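Local coordinates for methyltransferase small domain-containing protein (Thermoplasma acidophilum, PDB 1NE2), which is of unknown function but has the fold of an S-adenosylmethionine-dependent methyltransferase and probably acts as a transferase, at residues N8-R13 with F40-Y45. Residues are numbered along the deposited sequence; the frame is centred on the assembly and turned at random.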
# COMPACT_ATOMS: atom_id res chain seq x y z
N ASN B 8 19.74 3.83 -16.12
CA ASN B 8 20.95 3.04 -15.91
C ASN B 8 21.26 2.86 -14.43
O ASN B 8 21.70 1.79 -14.01
CB ASN B 8 22.15 3.69 -16.61
CG ASN B 8 22.13 3.48 -18.11
OD1 ASN B 8 22.06 2.34 -18.58
ND2 ASN B 8 22.19 4.57 -18.86
N ASP B 9 21.01 3.91 -13.64
CA ASP B 9 21.27 3.84 -12.21
C ASP B 9 20.33 2.85 -11.53
O ASP B 9 20.73 2.15 -10.60
CB ASP B 9 21.11 5.23 -11.57
CG ASP B 9 22.13 6.23 -12.08
OD1 ASP B 9 23.22 5.80 -12.52
OD2 ASP B 9 21.85 7.45 -12.03
N LEU B 10 19.08 2.79 -11.99
CA LEU B 10 18.12 1.85 -11.44
C LEU B 10 18.48 0.44 -11.89
O LEU B 10 18.49 -0.50 -11.10
CB LEU B 10 16.70 2.17 -11.93
CG LEU B 10 15.60 1.18 -11.53
CD1 LEU B 10 15.44 1.13 -10.01
CD2 LEU B 10 14.28 1.59 -12.18
N GLU B 11 18.80 0.31 -13.18
CA GLU B 11 19.16 -0.97 -13.74
C GLU B 11 20.27 -1.68 -12.96
O GLU B 11 20.17 -2.87 -12.69
CB GLU B 11 19.58 -0.82 -15.21
CG GLU B 11 19.59 -2.14 -15.96
CD GLU B 11 20.10 -2.02 -17.39
OE1 GLU B 11 19.80 -1.00 -18.05
OE2 GLU B 11 20.80 -2.94 -17.84
N ILE B 12 21.31 -0.95 -12.58
CA ILE B 12 22.40 -1.58 -11.84
C ILE B 12 21.97 -2.03 -10.46
O ILE B 12 22.53 -2.98 -9.91
CB ILE B 12 23.65 -0.67 -11.74
CG1 ILE B 12 23.29 0.68 -11.13
CG2 ILE B 12 24.26 -0.49 -13.12
CD1 ILE B 12 24.48 1.60 -10.96
N ARG B 13 20.97 -1.37 -9.88
CA ARG B 13 20.50 -1.79 -8.57
C ARG B 13 19.65 -3.05 -8.74
O ARG B 13 19.67 -3.94 -7.89
CB ARG B 13 19.68 -0.67 -7.90
CG ARG B 13 20.52 0.53 -7.47
CD ARG B 13 21.53 0.14 -6.39
NE ARG B 13 20.90 -0.18 -5.11
CZ ARG B 13 20.55 0.73 -4.20
NH1 ARG B 13 20.77 2.02 -4.41
NH2 ARG B 13 19.97 0.34 -3.07
N PHE B 40 10.56 0.03 -18.27
CA PHE B 40 9.14 0.01 -17.94
C PHE B 40 8.84 0.84 -16.70
O PHE B 40 7.95 1.70 -16.72
CB PHE B 40 8.71 -1.46 -17.75
CG PHE B 40 7.29 -1.65 -17.32
CD1 PHE B 40 6.23 -1.14 -18.06
CD2 PHE B 40 7.01 -2.44 -16.20
CE1 PHE B 40 4.90 -1.41 -17.70
CE2 PHE B 40 5.69 -2.72 -15.84
CZ PHE B 40 4.63 -2.21 -16.59
N LEU B 41 9.59 0.60 -15.63
CA LEU B 41 9.39 1.34 -14.37
C LEU B 41 9.67 2.83 -14.48
O LEU B 41 8.95 3.64 -13.89
CB LEU B 41 10.24 0.73 -13.25
CG LEU B 41 9.84 -0.68 -12.80
CD1 LEU B 41 10.84 -1.17 -11.75
CD2 LEU B 41 8.43 -0.68 -12.22
N ILE B 42 10.70 3.22 -15.23
CA ILE B 42 10.99 4.64 -15.37
C ILE B 42 9.84 5.35 -16.09
O ILE B 42 9.53 6.51 -15.79
CB ILE B 42 12.33 4.87 -16.11
CG1 ILE B 42 13.50 4.37 -15.25
CG2 ILE B 42 12.50 6.36 -16.43
CD1 ILE B 42 13.52 4.94 -13.84
N GLU B 43 9.20 4.67 -17.04
CA GLU B 43 8.07 5.28 -17.73
C GLU B 43 6.98 5.59 -16.70
O GLU B 43 6.40 6.68 -16.69
CB GLU B 43 7.48 4.33 -18.78
CG GLU B 43 8.33 4.15 -20.02
CD GLU B 43 7.57 3.45 -21.13
OE1 GLU B 43 6.76 2.55 -20.82
OE2 GLU B 43 7.78 3.81 -22.31
N ILE B 44 6.69 4.63 -15.83
CA ILE B 44 5.66 4.82 -14.81
C ILE B 44 6.07 5.96 -13.87
O ILE B 44 5.24 6.76 -13.44
CB ILE B 44 5.44 3.52 -13.99
CG1 ILE B 44 5.10 2.36 -14.95
CG2 ILE B 44 4.30 3.73 -12.98
CD1 ILE B 44 4.87 1.01 -14.26
N TYR B 45 7.36 6.02 -13.57
CA TYR B 45 7.91 7.04 -12.70
C TYR B 45 7.75 8.42 -13.33
O TYR B 45 7.33 9.37 -12.66
CB TYR B 45 9.39 6.74 -12.45
CG TYR B 45 10.13 7.77 -11.62
CD1 TYR B 45 10.00 7.81 -10.24
CD2 TYR B 45 10.98 8.68 -12.23
CE1 TYR B 45 10.71 8.75 -9.47
CE2 TYR B 45 11.69 9.61 -11.49
CZ TYR B 45 11.55 9.64 -10.12
OH TYR B 45 12.27 10.58 -9.41
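L10 meets segment 40-45 through one methyl group: its CD2 lies 3.8 Å from CD1 of I42, a van der Waals separation and the closest approach across the two segments. The same methyl comes within 4.3 Å of CB of L41, so it meets the end of one side chain and the root of the preceding one. On L10, CG stands anti to the backbone N (chi1 174°), which carries CD2 outward toward segment 40-45. I42 answers with its longer branch. CG1 is anti to the carbonyl carbon (chi1 -67°), and CD1 then folds round (chi2 -54°) to meet the leucine. The L10 and I42 side chains pass alongside one another in opposite directions rather than meeting end on. The CA atoms of L10 and I42 are 8.6 Å apart. Only 105 Å² is buried between the segments, both sides summed, so this is a slight apolar contact with no hydrogen bond across it. It joins the N-terminal helix 6-14 to helix 34-46, which packs on the central sheet of a Rossmann-like methyltransferase fold: F40, L41 and I44 touch I115 of strand 111-116, and F40 and I44 also touch Y143 of strand 142-147. The junction has a third component, because L72, just beyond helix 64-71, touches both L10 and I42, while L71 adds a further contact to L10. On the other helix, L41 touches S69 and lies near, without touching, G61, G63 and A66, a GxGxxA-like sequence that may correspond to the cofactor-binding loop of this family.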